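Local coordinates for penicillin binding protein 2X (PDB 5U47) that probably cross-links the peptides of adjacent glycan strands as a penicillin-binding transpeptidase of the machinery that builds the septal cell wall, at residues Q74-L86 / V118-K132. The protein carries 1 engineered substitution. Residues are numbered along the deposited sequence; the frame is centred on the assembly and turned at random. Where two conformers were deposited one is given.
Sequences QFDKVADILKDKL and VKEDLEKTFKDAGIK
Leu122 lies as a knob among Ile81, Leu82, Lys85 and Leu86, its CD2 methyl 3.6 Å from Lys85 CB. A branched leucine suits this place because one methyl can touch several residues. One turn on, Ile81 and Thr125 meet tip to tip, with Ile81 CD1 only 3.5 Å from Thr125 CG2, a tight fit. Thr125 can face an apolar partner because its hydroxyl turns back: with OG1 anti to the carbonyl carbon (chi1 -53°), it donates to Asp121 O at 2.8 Å, and CG2 is left toward Ile81. The Phe126 ring is met at its edge by Leu82 CD2, 4.0 Å from CZ, while Ile81 CD1 and Val78 CG1 approach obliquely; flat, apolar and buried, it reaches both Leu82 and Ile52. On the partly exposed margin a lysine suits: Lys85 lays CB and CG against Leu122 CD2 and carries NZ to both oxygens of Asp121. The shorter bond, 2.8 Å from NZ to OD2, comes on the syn side but 24° out of the carboxylate plane; that to OD1 is weak. The Schellman turn at Gly130, whose positive phi suits glycine, brings back Ile131, whose branching lets CG2 meet Val78 and CD1 meet Lys77 CG. Beside it a water joins Gln74 NE2 to Ala129 O, while Gln74 OE1 accepts from Gln71 N. The segments run nearly antiparallel (156°), their axes 10.9 Å apart at closest approach, within the dimerisation-domain family region. Leu82 also rests on Ile52 of strand 42-55, Leu122 on Phe136 of strand 134-143, and helix 90-97 covers Phe75 and Ala79.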
# COMPACT_ATOMS: atom_id res chain seq x y z
N GLN A 74 56.93 -7.44 2.14
CA GLN A 74 55.87 -6.79 2.91
C GLN A 74 54.77 -7.72 3.43
O GLN A 74 53.95 -7.29 4.25
CB GLN A 74 55.20 -5.72 2.05
CG GLN A 74 56.12 -4.61 1.56
CD GLN A 74 55.54 -3.89 0.37
OE1 GLN A 74 55.13 -4.53 -0.61
NE2 GLN A 74 55.51 -2.57 0.43
N PHE A 75 54.71 -8.97 2.95
CA PHE A 75 53.69 -9.95 3.38
C PHE A 75 53.46 -9.98 4.91
O PHE A 75 52.31 -9.93 5.38
CB PHE A 75 54.08 -11.35 2.88
CG PHE A 75 53.65 -11.66 1.47
CD1 PHE A 75 53.43 -10.66 0.52
CD2 PHE A 75 53.52 -12.99 1.07
CE1 PHE A 75 53.05 -10.99 -0.78
CE2 PHE A 75 53.15 -13.32 -0.23
CZ PHE A 75 52.92 -12.31 -1.16
N ASP A 76 54.55 -10.05 5.67
CA ASP A 76 54.50 -10.11 7.13
C ASP A 76 53.90 -8.86 7.76
O ASP A 76 53.18 -8.96 8.76
CB ASP A 76 55.92 -10.32 7.70
CG ASP A 76 55.92 -10.49 9.22
OD1 ASP A 76 55.24 -11.41 9.72
OD2 ASP A 76 56.63 -9.72 9.90
N LYS A 77 54.22 -7.69 7.21
CA LYS A 77 53.67 -6.44 7.76
C LYS A 77 52.15 -6.37 7.50
O LYS A 77 51.39 -5.90 8.35
CB LYS A 77 54.40 -5.21 7.20
CG LYS A 77 53.88 -3.87 7.70
CD LYS A 77 53.77 -3.81 9.23
CE LYS A 77 53.26 -2.46 9.70
NZ LYS A 77 53.02 -2.44 11.16
N VAL A 78 51.73 -6.84 6.33
CA VAL A 78 50.32 -6.91 5.98
C VAL A 78 49.59 -7.82 6.99
O VAL A 78 48.49 -7.49 7.43
CB VAL A 78 50.09 -7.42 4.53
CG1 VAL A 78 48.60 -7.66 4.25
CG2 VAL A 78 50.65 -6.43 3.52
N ALA A 79 50.23 -8.93 7.37
CA ALA A 79 49.60 -9.84 8.35
C ALA A 79 49.45 -9.17 9.72
O ALA A 79 48.41 -9.33 10.39
CB ALA A 79 50.39 -11.13 8.46
N ASP A 80 50.48 -8.42 10.13
CA ASP A 80 50.44 -7.68 11.41
C ASP A 80 49.26 -6.72 11.39
O ASP A 80 48.49 -6.64 12.35
CB ASP A 80 51.74 -6.91 11.65
CG ASP A 80 52.95 -7.83 11.86
OD1 ASP A 80 52.76 -9.04 12.15
OD2 ASP A 80 54.09 -7.33 11.75
N ILE A 81 49.13 -6.01 10.27
CA ILE A 81 48.03 -5.06 10.10
C ILE A 81 46.66 -5.75 10.11
O ILE A 81 45.75 -5.29 10.81
CB ILE A 81 48.23 -4.21 8.81
CG1 ILE A 81 49.46 -3.29 8.99
CG2 ILE A 81 46.98 -3.38 8.53
CD1 ILE A 81 49.94 -2.62 7.72
N LEU A 82 46.51 -6.85 9.37
CA LEU A 82 45.24 -7.56 9.31
C LEU A 82 44.85 -8.19 10.66
O LEU A 82 43.65 -8.25 10.99
CB LEU A 82 45.21 -8.60 8.18
CG LEU A 82 45.34 -8.05 6.73
CD1 LEU A 82 44.73 -9.05 5.75
CD2 LEU A 82 44.67 -6.70 6.54
N LYS A 83 45.84 -8.63 11.42
CA LYS A 83 45.60 -9.20 12.74
C LYS A 83 45.09 -8.12 13.68
O LYS A 83 44.01 -8.25 14.26
CB LYS A 83 46.89 -9.82 13.31
CG LYS A 83 46.73 -10.44 14.70
CD LYS A 83 45.73 -11.59 14.70
CE LYS A 83 45.55 -12.18 16.10
NZ LYS A 83 44.57 -13.29 16.11
N ASP A 84 45.84 -7.03 13.80
CA ASP A 84 45.45 -5.93 14.68
C ASP A 84 44.09 -5.30 14.30
O ASP A 84 43.25 -5.07 15.17
CB ASP A 84 46.54 -4.84 14.67
CG ASP A 84 46.13 -3.60 15.45
OD1 ASP A 84 45.59 -3.74 16.58
OD2 ASP A 84 46.34 -2.48 14.93
N LYS A 85 43.89 -5.05 13.01
CA LYS A 85 42.66 -4.38 12.52
C LYS A 85 41.41 -5.26 12.26
O LYS A 85 40.29 -4.78 12.47
CB LYS A 85 42.99 -3.61 11.24
CG LYS A 85 44.12 -2.59 11.37
CD LYS A 85 43.77 -1.44 12.30
CE LYS A 85 44.84 -0.36 12.26
NZ LYS A 85 44.55 0.78 13.17
N LEU A 86 41.59 -6.50 11.81
CA LEU A 86 40.47 -7.42 11.50
C LEU A 86 40.43 -8.70 12.32
O LEU A 86 39.48 -9.47 12.19
CB LEU A 86 40.49 -7.81 10.02
CG LEU A 86 40.27 -6.70 8.99
CD1 LEU A 86 40.41 -7.26 7.59
CD2 LEU A 86 38.91 -6.03 9.18
N VAL A 118 36.65 1.45 9.41
CA VAL A 118 37.75 0.50 9.48
C VAL A 118 38.53 0.48 8.15
O VAL A 118 39.77 0.40 8.15
CB VAL A 118 37.25 -0.92 9.85
CG1 VAL A 118 38.39 -1.93 9.82
CG2 VAL A 118 36.59 -0.91 11.23
N LYS A 119 37.81 0.55 7.03
CA LYS A 119 38.44 0.58 5.70
C LYS A 119 39.40 1.77 5.60
O LYS A 119 40.57 1.62 5.21
CB LYS A 119 37.38 0.61 4.59
CG LYS A 119 37.91 0.56 3.16
CD LYS A 119 38.18 1.93 2.53
CE LYS A 119 36.91 2.60 2.05
NZ LYS A 119 37.20 3.90 1.38
N GLU A 120 38.90 2.96 5.97
CA GLU A 120 39.70 4.19 5.97
C GLU A 120 40.94 4.08 6.86
O GLU A 120 42.00 4.57 6.52
CB GLU A 120 38.84 5.40 6.38
CG GLU A 120 37.84 5.83 5.30
CD GLU A 120 38.54 6.44 4.11
OE1 GLU A 120 39.36 7.37 4.32
OE2 GLU A 120 38.28 6.00 2.97
N ASP A 121 40.78 3.43 8.01
CA ASP A 121 41.88 3.19 8.94
C ASP A 121 42.89 2.26 8.25
O ASP A 121 44.08 2.59 8.17
CB ASP A 121 41.34 2.59 10.25
CG ASP A 121 42.41 2.38 11.30
OD1 ASP A 121 43.58 2.69 11.07
OD2 ASP A 121 42.06 1.89 12.39
N LEU A 122 42.41 1.13 7.73
CA LEU A 122 43.28 0.18 7.01
C LEU A 122 44.03 0.86 5.86
O LEU A 122 45.23 0.65 5.72
CB LEU A 122 42.49 -1.01 6.44
CG LEU A 122 42.13 -2.19 7.34
CD1 LEU A 122 41.10 -3.09 6.67
CD2 LEU A 122 43.37 -3.00 7.68
N GLU A 123 43.33 1.66 5.05
CA GLU A 123 43.99 2.36 3.94
C GLU A 123 45.12 3.26 4.42
O GLU A 123 46.21 3.22 3.88
CB GLU A 123 43.01 3.20 3.13
CG GLU A 123 42.23 2.43 2.08
CD GLU A 123 41.50 3.36 1.11
OE1 GLU A 123 40.85 4.31 1.58
OE2 GLU A 123 41.58 3.12 -0.11
N LYS A 124 44.84 4.05 5.46
CA LYS A 124 45.84 4.94 6.04
C LYS A 124 47.04 4.14 6.54
O LYS A 124 48.18 4.59 6.42
CB LYS A 124 45.25 5.76 7.20
CG LYS A 124 46.23 6.75 7.82
CD LYS A 124 45.60 7.60 8.91
CE LYS A 124 46.64 8.55 9.50
NZ LYS A 124 46.08 9.43 10.56
N THR A 125 46.78 2.96 7.08
CA THR A 125 47.83 2.10 7.61
C THR A 125 48.75 1.58 6.49
O THR A 125 49.97 1.56 6.66
CB THR A 125 47.23 0.94 8.44
OG1 THR A 125 46.36 1.48 9.44
CG2 THR A 125 48.31 0.13 9.12
N PHE A 126 48.19 1.17 5.36
CA PHE A 126 49.01 0.67 4.23
C PHE A 126 49.81 1.79 3.59
O PHE A 126 50.97 1.60 3.23
CB PHE A 126 48.15 -0.03 3.16
CG PHE A 126 47.49 -1.30 3.64
CD1 PHE A 126 48.25 -2.35 4.12
CD2 PHE A 126 46.10 -1.46 3.55
CE1 PHE A 126 47.64 -3.53 4.54
CE2 PHE A 126 45.49 -2.63 3.97
CZ PHE A 126 46.26 -3.67 4.47
N LYS A 127 49.18 2.96 3.44
CA LYS A 127 49.84 4.14 2.86
C LYS A 127 51.03 4.54 3.73
O LYS A 127 52.13 4.73 3.21
CB LYS A 127 48.83 5.30 2.74
CG LYS A 127 49.36 6.59 2.10
CD LYS A 127 48.32 7.71 2.11
CE LYS A 127 48.07 8.26 3.52
NZ LYS A 127 46.86 9.14 3.63
N ASP A 128 50.82 4.65 5.05
CA ASP A 128 51.91 5.02 5.99
C ASP A 128 53.03 3.98 6.02
O ASP A 128 54.20 4.33 6.21
CB ASP A 128 51.38 5.28 7.42
CG ASP A 128 50.44 6.51 7.50
OD1 ASP A 128 50.38 7.32 6.54
OD2 ASP A 128 49.76 6.66 8.55
N ALA A 129 52.69 2.70 5.83
CA ALA A 129 53.68 1.61 5.79
C ALA A 129 54.31 1.40 4.40
O ALA A 129 55.12 0.49 4.21
CB ALA A 129 53.05 0.30 6.26
N GLY A 130 53.92 2.23 3.42
CA GLY A 130 54.49 2.13 2.07
C GLY A 130 54.12 0.86 1.32
O GLY A 130 54.85 0.43 0.44
N ILE A 131 52.97 0.27 1.65
CA ILE A 131 52.52 -0.96 1.01
C ILE A 131 51.45 -0.63 -0.04
O ILE A 131 50.43 -0.01 0.27
CB ILE A 131 51.94 -1.95 2.04
CG1 ILE A 131 52.97 -2.25 3.14
CG2 ILE A 131 51.50 -3.24 1.36
CD1 ILE A 131 52.40 -2.94 4.36
N LYS A 132 51.71 -1.07 -1.27
CA LYS A 132 50.80 -0.90 -2.40
C LYS A 132 50.21 -2.25 -2.74
O LYS A 132 50.75 -3.28 -2.34
CB LYS A 132 51.59 -0.38 -3.61
CG LYS A 132 52.05 1.06 -3.46
CD LYS A 132 53.03 1.48 -4.54
CE LYS A 132 53.20 2.99 -4.56
NZ LYS A 132 53.57 3.55 -3.22
O HOH W 1 56.41 -1.43 2.83